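Local coordinates for acyl-CoA dehydrogenase (Mycobacterium thermoresistibile, PDB 3NF4), which probably catalyses the FAD-dependent alpha,beta-dehydrogenation of acyl-CoA thioesters, at residues A[264-269]-A[295-300]; A[291-296]-A[343-348]; A[334-339]-A[362-367]. All coordinates share one frame; numbering follows the deposited sequence.

Interaction 1. Residues A[264-269]-A[295-300]; sequences AALDEA and DMAAAV
Leu266 and Met296 run past each other in opposite directions. The two methyls of the leucine divide the work. CD1 lies against the root of the methionine, 3.8 Å from Met296 CB, and also meets the far end of the same side chain, with Leu266 CD1 3.9 Å from Met296 CE. CD2 is directed further along the partner helix, where it settles on the backbone of a small residue, Leu266 CD2 to Ala297 CA being 4.0 Å. The same methyl then faces a branch of Val300, one turn after Met296, with Leu266 CD2 4.3 Å from Val300 CG2. This reach depends on chi1 of Leu266 (179°), which sets CG trans to the backbone nitrogen and extends the fork across the interface.

The contact joins helices 247-274 and 289-315 of the C-terminal helical bundle that characterises acyl-CoA dehydrogenases. Here the segment axes run nearly antiparallel, at 155°, and stand 10.4 Å apart, a spacing filled by one leucine and one methionine lying past each other. Met296 folds at chi3 (54°), a bend that brings its terminal methyl back to the opposite helix, where Met296 CE packs 3.9 Å from Ala269 CB. CB and CE of Met296 both border the one methyl, Leu266 CD1. The neighbouring helix 321-346 adds Asp341 against Met296 and Val345 against Ala269, while Ile381 of the second subunit packs on Ala297.

Interaction 2. Residues A[291-296]-A[343-348]; sequences FLLADM and VQVFGG
Within the C-terminal helical bundle of the acyl-CoA dehydrogenase fold, helix 289-315 meets the last turn of helix 321-346 through Val345, a single branched residue that receives three side chains from the other helix. Its CG2 methyl is the common meeting point. The closest approach is made by Leu292, whose CD2 comes within 3.9 Å of Val345 CG2 as the two side chains pass each other in opposite directions. From the next position along the helix, Leu293 CD2 reaches to 4.3 Å from Val345 CG2. One turn after Leu292 the chain supplies a thioether, and Met296 SD also lies 4.3 Å from Val345 CG2. Three residues of one helix face thus converge on a single methyl.

The torsion of Val345 explains the division of its branches: with chi1 at 171°, CG1 is trans to the backbone nitrogen, leaving CG2 trans to the carbonyl carbon and directed at helix 289-315. The contact is modest in area, burying 160 Å² in all, and consists entirely of van der Waals packing. Helix 247-274 borders it, with Ala273 touching Leu293, and just before Val343 in the chain, Ala342 of helix 321-346 also lies against Met296.

Gln344 adds a two-sided character. Its aliphatic part serves the intramolecular packing, whereas its amide serves the tetramer, OE1 bonding to Lys365 and NE2 to Gln375, both of the third subunit. The inward-facing portion of the glutamine is its CG atom, which stands 4.2 Å from Leu292 CD2.

Interaction 3. Residues A[334-339]-A[362-367]; sequences AAMKVT and REAKIM
Ala364 presses its single methyl into the surface of helix 334-339, and this small side chain forms the tight centre of the contact. Ala364 CB lies 3.6 Å from Thr339 OG1. It is also 3.8 Å from Ala335 O, and the two alanine methyls, Ala335 CB and Ala364 CB, are 4.1 Å apart. With only a methyl on one side and small groups on the other, the local axes of the two helices, which belong to the helical bundle of the C-terminal domain, approach to 8.5 Å at an antiparallel angle of 160°.

A second buried part of the packing is built on a thioether. Met336, bent at chi2 and chi3, lays its sulfur along the neighbouring backbone, Met336 SD being 3.8 Å from Lys365 CA and 4.3 Å from Ala364 CB. Lys365 then carries its amine away from this packing to Gln368, and to Gln344 and Thr340 of the third subunit. The open side lies at Arg362, whose side chain sets off away from helix 334-339 and is partly exposed, its guanidinium paired with Glu358.

Thr339 keeps the tight part free of an unmet hydroxyl by turning OG1 back onto its own helix, where Thr339 OG1 donates to Ala335 O at 2.7 Å. The C=O...O angle is 143°, and the backbone Thr339 N bonds to the same oxygen from the other face of the carbonyl plane. With their bonding already met within their own helix, the two oxygens can probably lie against a methyl at little cost.

The three contacts form one connected region of the C-terminal helical bundle. Interactions 1 and 2 are closest, with centres 9 Å apart; they share Met296 and also meet through Ala269 CB and Leu293 CD2, at 4.0 Å. Interaction 3 lies about 12 Å from interaction 1 and 14 Å from interaction 2, centre to centre. Val338 bridges the gap, its CG2 packing 3.8 Å from Met296 O. Helix 321-346 serves both interactions 2 and 3, and each touches the third subunit. Only interaction 3 includes a residue of the flavin pocket, Ile366, which touches FAD; the side chain of neighbouring Lys365 is about 8 Å from the cofactor.

Interaction 1. Residues A[264-269]-A[295-300]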
# COMPACT_ATOMS: atom_id res chain seq x y z
N ALA A 264 -5.94 16.13 -14.47
CA ALA A 264 -7.16 16.04 -15.31
C ALA A 264 -8.22 15.06 -14.74
O ALA A 264 -9.40 15.34 -14.75
CB ALA A 264 -6.78 15.63 -16.72
N ALA A 265 -7.78 13.91 -14.26
CA ALA A 265 -8.67 12.89 -13.70
C ALA A 265 -9.21 13.35 -12.34
O ALA A 265 -10.36 13.10 -12.02
CB ALA A 265 -7.95 11.55 -13.58
N LEU A 266 -8.40 14.05 -11.56
CA LEU A 266 -8.88 14.64 -10.33
C LEU A 266 -10.01 15.69 -10.56
O LEU A 266 -11.01 15.68 -9.82
CB LEU A 266 -7.74 15.23 -9.49
CG LEU A 266 -8.15 15.91 -8.16
CD1 LEU A 266 -8.57 14.87 -7.16
CD2 LEU A 266 -7.06 16.82 -7.52
N ASP A 267 -9.85 16.59 -11.55
CA ASP A 267 -10.88 17.60 -11.86
C ASP A 267 -12.24 16.97 -12.31
O ASP A 267 -13.30 17.39 -11.84
CB ASP A 267 -10.39 18.63 -12.91
CG ASP A 267 -9.27 19.56 -12.38
OD1 ASP A 267 -9.19 19.80 -11.14
OD2 ASP A 267 -8.47 20.07 -13.21
N GLU A 268 -12.20 15.96 -13.19
CA GLU A 268 -13.40 15.19 -13.51
C GLU A 268 -14.14 14.66 -12.27
O GLU A 268 -15.36 14.82 -12.16
CB GLU A 268 -13.06 14.00 -14.41
CG GLU A 268 -12.57 14.35 -15.81
CD GLU A 268 -13.67 14.96 -16.69
OE1 GLU A 268 -14.88 14.72 -16.41
OE2 GLU A 268 -13.31 15.66 -17.68
N ALA A 269 -13.40 14.04 -11.34
CA ALA A 269 -14.01 13.38 -10.18
C ALA A 269 -14.56 14.37 -9.14
O ALA A 269 -15.63 14.13 -8.57
CB ALA A 269 -13.01 12.39 -9.53
N ASP A 295 -7.28 11.67 -0.53
CA ASP A 295 -6.04 10.93 -0.87
C ASP A 295 -5.59 11.14 -2.31
O ASP A 295 -4.39 11.23 -2.55
CB ASP A 295 -6.12 9.42 -0.55
CG ASP A 295 -6.05 9.12 0.99
OD1 ASP A 295 -5.31 9.78 1.76
OD2 ASP A 295 -6.77 8.20 1.42
N MET A 296 -6.54 11.27 -3.24
CA MET A 296 -6.24 11.69 -4.63
C MET A 296 -5.59 13.11 -4.70
O MET A 296 -4.60 13.31 -5.44
CB MET A 296 -7.51 11.63 -5.53
CG MET A 296 -8.13 10.21 -5.73
SD MET A 296 -9.84 10.19 -6.42
CE MET A 296 -9.68 11.16 -7.92
N ALA A 297 -6.13 14.08 -3.96
CA ALA A 297 -5.61 15.46 -4.00
C ALA A 297 -4.17 15.55 -3.43
O ALA A 297 -3.32 16.28 -3.98
CB ALA A 297 -6.57 16.44 -3.31
N ALA A 298 -3.91 14.83 -2.33
CA ALA A 298 -2.58 14.68 -1.75
C ALA A 298 -1.54 14.07 -2.73
O ALA A 298 -0.38 14.53 -2.82
CB ALA A 298 -2.65 13.84 -0.48
N ALA A 299 -1.96 13.04 -3.47
CA ALA A 299 -1.08 12.40 -4.44
C ALA A 299 -0.65 13.35 -5.57
O ALA A 299 0.55 13.41 -5.91
CB ALA A 299 -1.72 11.07 -5.00
N VAL A 300 -1.60 14.09 -6.15
CA VAL A 300 -1.26 15.08 -7.18
C VAL A 300 -0.33 16.19 -6.64
O VAL A 300 0.69 16.51 -7.28
CB VAL A 300 -2.51 15.71 -7.87
CG1 VAL A 300 -2.07 16.62 -9.05
CG2 VAL A 300 -3.49 14.63 -8.38

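Interaction 2. Residues A[291-296]-A[343-348]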
# COMPACT_ATOMS: atom_id res chain seq x y z
N PHE A 291 -12.85 10.87 1.77
CA PHE A 291 -11.53 10.34 2.07
C PHE A 291 -10.79 9.81 0.81
O PHE A 291 -9.59 9.97 0.68
CB PHE A 291 -11.63 9.28 3.18
CG PHE A 291 -11.67 9.87 4.59
CD1 PHE A 291 -12.31 11.08 4.84
CD2 PHE A 291 -11.05 9.21 5.65
CE1 PHE A 291 -12.35 11.63 6.14
CE2 PHE A 291 -11.07 9.73 6.92
CZ PHE A 291 -11.72 10.95 7.17
N LEU A 292 -11.52 9.20 -0.11
CA LEU A 292 -10.91 8.78 -1.37
C LEU A 292 -10.43 10.00 -2.19
O LEU A 292 -9.30 10.00 -2.68
CB LEU A 292 -11.90 7.93 -2.16
CG LEU A 292 -11.45 6.95 -3.22
CD1 LEU A 292 -10.96 5.65 -2.56
CD2 LEU A 292 -12.63 6.64 -4.11
N LEU A 293 -11.27 11.03 -2.31
CA LEU A 293 -10.88 12.28 -3.00
C LEU A 293 -9.74 13.03 -2.32
O LEU A 293 -8.87 13.61 -2.98
CB LEU A 293 -12.08 13.23 -3.16
CG LEU A 293 -13.14 12.88 -4.20
CD1 LEU A 293 -14.43 13.64 -3.87
CD2 LEU A 293 -12.66 13.21 -5.60
N ALA A 294 -9.75 13.04 -0.99
CA ALA A 294 -8.66 13.65 -0.19
C ALA A 294 -7.32 13.00 -0.49
O ALA A 294 -6.33 13.71 -0.69
CB ALA A 294 -8.97 13.62 1.35
N ASP A 295 -7.28 11.67 -0.53
CA ASP A 295 -6.04 10.93 -0.87
C ASP A 295 -5.59 11.14 -2.31
O ASP A 295 -4.39 11.23 -2.55
CB ASP A 295 -6.12 9.42 -0.55
CG ASP A 295 -6.05 9.12 0.99
OD1 ASP A 295 -5.31 9.78 1.76
OD2 ASP A 295 -6.77 8.20 1.42
N MET A 296 -6.54 11.27 -3.24
CA MET A 296 -6.24 11.69 -4.63
C MET A 296 -5.59 13.11 -4.70
O MET A 296 -4.60 13.31 -5.44
CB MET A 296 -7.51 11.63 -5.53
CG MET A 296 -8.13 10.21 -5.73
SD MET A 296 -9.84 10.19 -6.42
CE MET A 296 -9.68 11.16 -7.92
N VAL A 343 -12.33 6.52 -11.68
CA VAL A 343 -13.39 5.66 -12.24
C VAL A 343 -14.28 5.23 -11.08
O VAL A 343 -15.50 5.20 -11.20
CB VAL A 343 -12.78 4.39 -12.94
CG1 VAL A 343 -13.90 3.42 -13.45
CG2 VAL A 343 -11.95 4.82 -14.09
N GLN A 344 -13.65 4.88 -9.96
CA GLN A 344 -14.34 4.49 -8.74
C GLN A 344 -15.37 5.56 -8.25
O GLN A 344 -16.52 5.22 -7.95
CB GLN A 344 -13.30 4.14 -7.64
CG GLN A 344 -13.84 3.32 -6.43
CD GLN A 344 -14.34 1.95 -6.82
OE1 GLN A 344 -13.94 1.41 -7.86
NE2 GLN A 344 -15.26 1.38 -6.00
N VAL A 345 -14.95 6.83 -8.21
CA VAL A 345 -15.84 7.97 -7.86
C VAL A 345 -17.11 8.08 -8.77
O VAL A 345 -18.22 8.32 -8.27
CB VAL A 345 -15.03 9.30 -7.81
CG1 VAL A 345 -15.94 10.50 -7.68
CG2 VAL A 345 -14.00 9.27 -6.64
N PHE A 346 -16.97 7.85 -10.08
CA PHE A 346 -18.13 7.88 -10.99
C PHE A 346 -19.14 6.71 -10.84
O PHE A 346 -20.30 6.83 -11.25
CB PHE A 346 -17.67 8.00 -12.45
CG PHE A 346 -17.26 9.40 -12.87
CD1 PHE A 346 -16.07 9.97 -12.41
CD2 PHE A 346 -18.04 10.12 -13.78
CE1 PHE A 346 -15.66 11.24 -12.82
CE2 PHE A 346 -17.66 11.43 -14.20
CZ PHE A 346 -16.46 11.98 -13.73
N GLY A 347 -18.71 5.57 -10.27
CA GLY A 347 -19.55 4.38 -10.24
C GLY A 347 -19.68 3.77 -11.64
O GLY A 347 -18.78 3.92 -12.47
N GLY A 348 -20.81 3.10 -11.90
CA GLY A 348 -21.03 2.39 -13.16
C GLY A 348 -20.85 3.23 -14.42
O GLY A 348 -20.30 2.73 -15.42

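Interaction 3. Residues A[334-339]-A[362-367]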
# COMPACT_ATOMS: atom_id res chain seq x y z
N ALA A 334 1.56 7.75 -8.82
CA ALA A 334 0.38 8.59 -8.50
C ALA A 334 -0.67 8.64 -9.62
O ALA A 334 -1.87 8.58 -9.32
CB ALA A 334 0.80 10.04 -8.11
N ALA A 335 -0.25 8.75 -10.89
CA ALA A 335 -1.22 8.75 -11.99
C ALA A 335 -2.00 7.42 -12.05
O ALA A 335 -3.23 7.43 -12.22
CB ALA A 335 -0.56 9.08 -13.37
N MET A 336 -1.32 6.30 -11.86
CA MET A 336 -2.02 5.02 -11.89
C MET A 336 -3.03 4.93 -10.74
O MET A 336 -4.17 4.48 -10.95
CB MET A 336 -1.05 3.83 -11.85
CG MET A 336 -1.72 2.46 -12.16
SD MET A 336 -2.15 2.39 -13.93
CE MET A 336 -3.94 2.49 -13.81
N LYS A 337 -2.65 5.37 -9.55
CA LYS A 337 -3.59 5.35 -8.41
C LYS A 337 -4.76 6.35 -8.52
O LYS A 337 -5.90 5.99 -8.18
CB LYS A 337 -2.83 5.58 -7.09
CG LYS A 337 -3.65 5.47 -5.83
CD LYS A 337 -3.06 6.34 -4.70
CE LYS A 337 -3.98 6.38 -3.44
NZ LYS A 337 -3.22 6.75 -2.18
N VAL A 338 -4.50 7.58 -8.95
CA VAL A 338 -5.54 8.62 -9.09
C VAL A 338 -6.54 8.31 -10.23
O VAL A 338 -7.74 8.51 -10.07
CB VAL A 338 -4.91 10.03 -9.27
CG1 VAL A 338 -5.92 11.07 -9.67
CG2 VAL A 338 -4.12 10.48 -7.97
N THR A 339 -6.05 7.80 -11.36
CA THR A 339 -6.96 7.52 -12.49
C THR A 339 -7.88 6.34 -12.17
O THR A 339 -9.07 6.36 -12.56
CB THR A 339 -6.21 7.25 -13.80
OG1 THR A 339 -5.19 6.26 -13.58
CG2 THR A 339 -5.56 8.51 -14.38
N ARG A 362 -6.48 4.02 -18.86
CA ARG A 362 -5.73 3.28 -19.89
C ARG A 362 -4.41 4.01 -20.27
O ARG A 362 -3.39 3.37 -20.50
CB ARG A 362 -6.61 3.01 -21.14
CG ARG A 362 -7.84 2.10 -20.89
CD ARG A 362 -8.59 1.77 -22.19
NE ARG A 362 -9.49 2.84 -22.65
CZ ARG A 362 -9.29 3.61 -23.73
NH1 ARG A 362 -8.20 3.47 -24.49
NH2 ARG A 362 -10.17 4.56 -24.06
N GLU A 363 -4.43 5.34 -20.29
CA GLU A 363 -3.23 6.12 -20.59
C GLU A 363 -2.16 6.05 -19.49
O GLU A 363 -0.96 6.12 -19.78
CB GLU A 363 -3.58 7.59 -20.89
CG GLU A 363 -4.17 7.77 -22.27
CD GLU A 363 -4.93 9.10 -22.53
OE1 GLU A 363 -4.91 10.05 -21.70
OE2 GLU A 363 -5.56 9.18 -23.61
N ALA A 364 -2.58 5.90 -18.24
CA ALA A 364 -1.61 5.99 -17.14
C ALA A 364 -0.68 4.76 -17.03
O ALA A 364 0.47 4.89 -16.60
CB ALA A 364 -2.33 6.27 -15.76
N LYS A 365 -1.20 3.58 -17.41
CA LYS A 365 -0.45 2.32 -17.29
C LYS A 365 0.92 2.34 -17.99
O LYS A 365 1.90 1.89 -17.41
CB LYS A 365 -1.28 1.11 -17.75
CG LYS A 365 -0.59 -0.24 -17.60
CD LYS A 365 -0.28 -0.58 -16.11
CE LYS A 365 1.22 -0.82 -15.91
NZ LYS A 365 1.61 -1.18 -14.50
N ILE A 366 0.99 2.86 -19.22
CA ILE A 366 2.27 2.84 -20.01
C ILE A 366 3.33 3.80 -19.40
O ILE A 366 4.54 3.60 -19.55
CB ILE A 366 2.01 3.19 -21.52
CG1 ILE A 366 3.28 3.00 -22.41
CG2 ILE A 366 1.54 4.62 -21.68
CD1 ILE A 366 4.01 1.62 -22.30
N MET A 367 2.87 4.82 -18.70
CA MET A 367 3.77 5.74 -18.01
C MET A 367 4.64 5.06 -16.94
O MET A 367 5.83 5.46 -16.72
CB MET A 367 2.95 6.88 -17.43
CG MET A 367 3.32 8.19 -17.98
SD MET A 367 1.91 9.12 -18.53
CE MET A 367 2.01 8.88 -20.31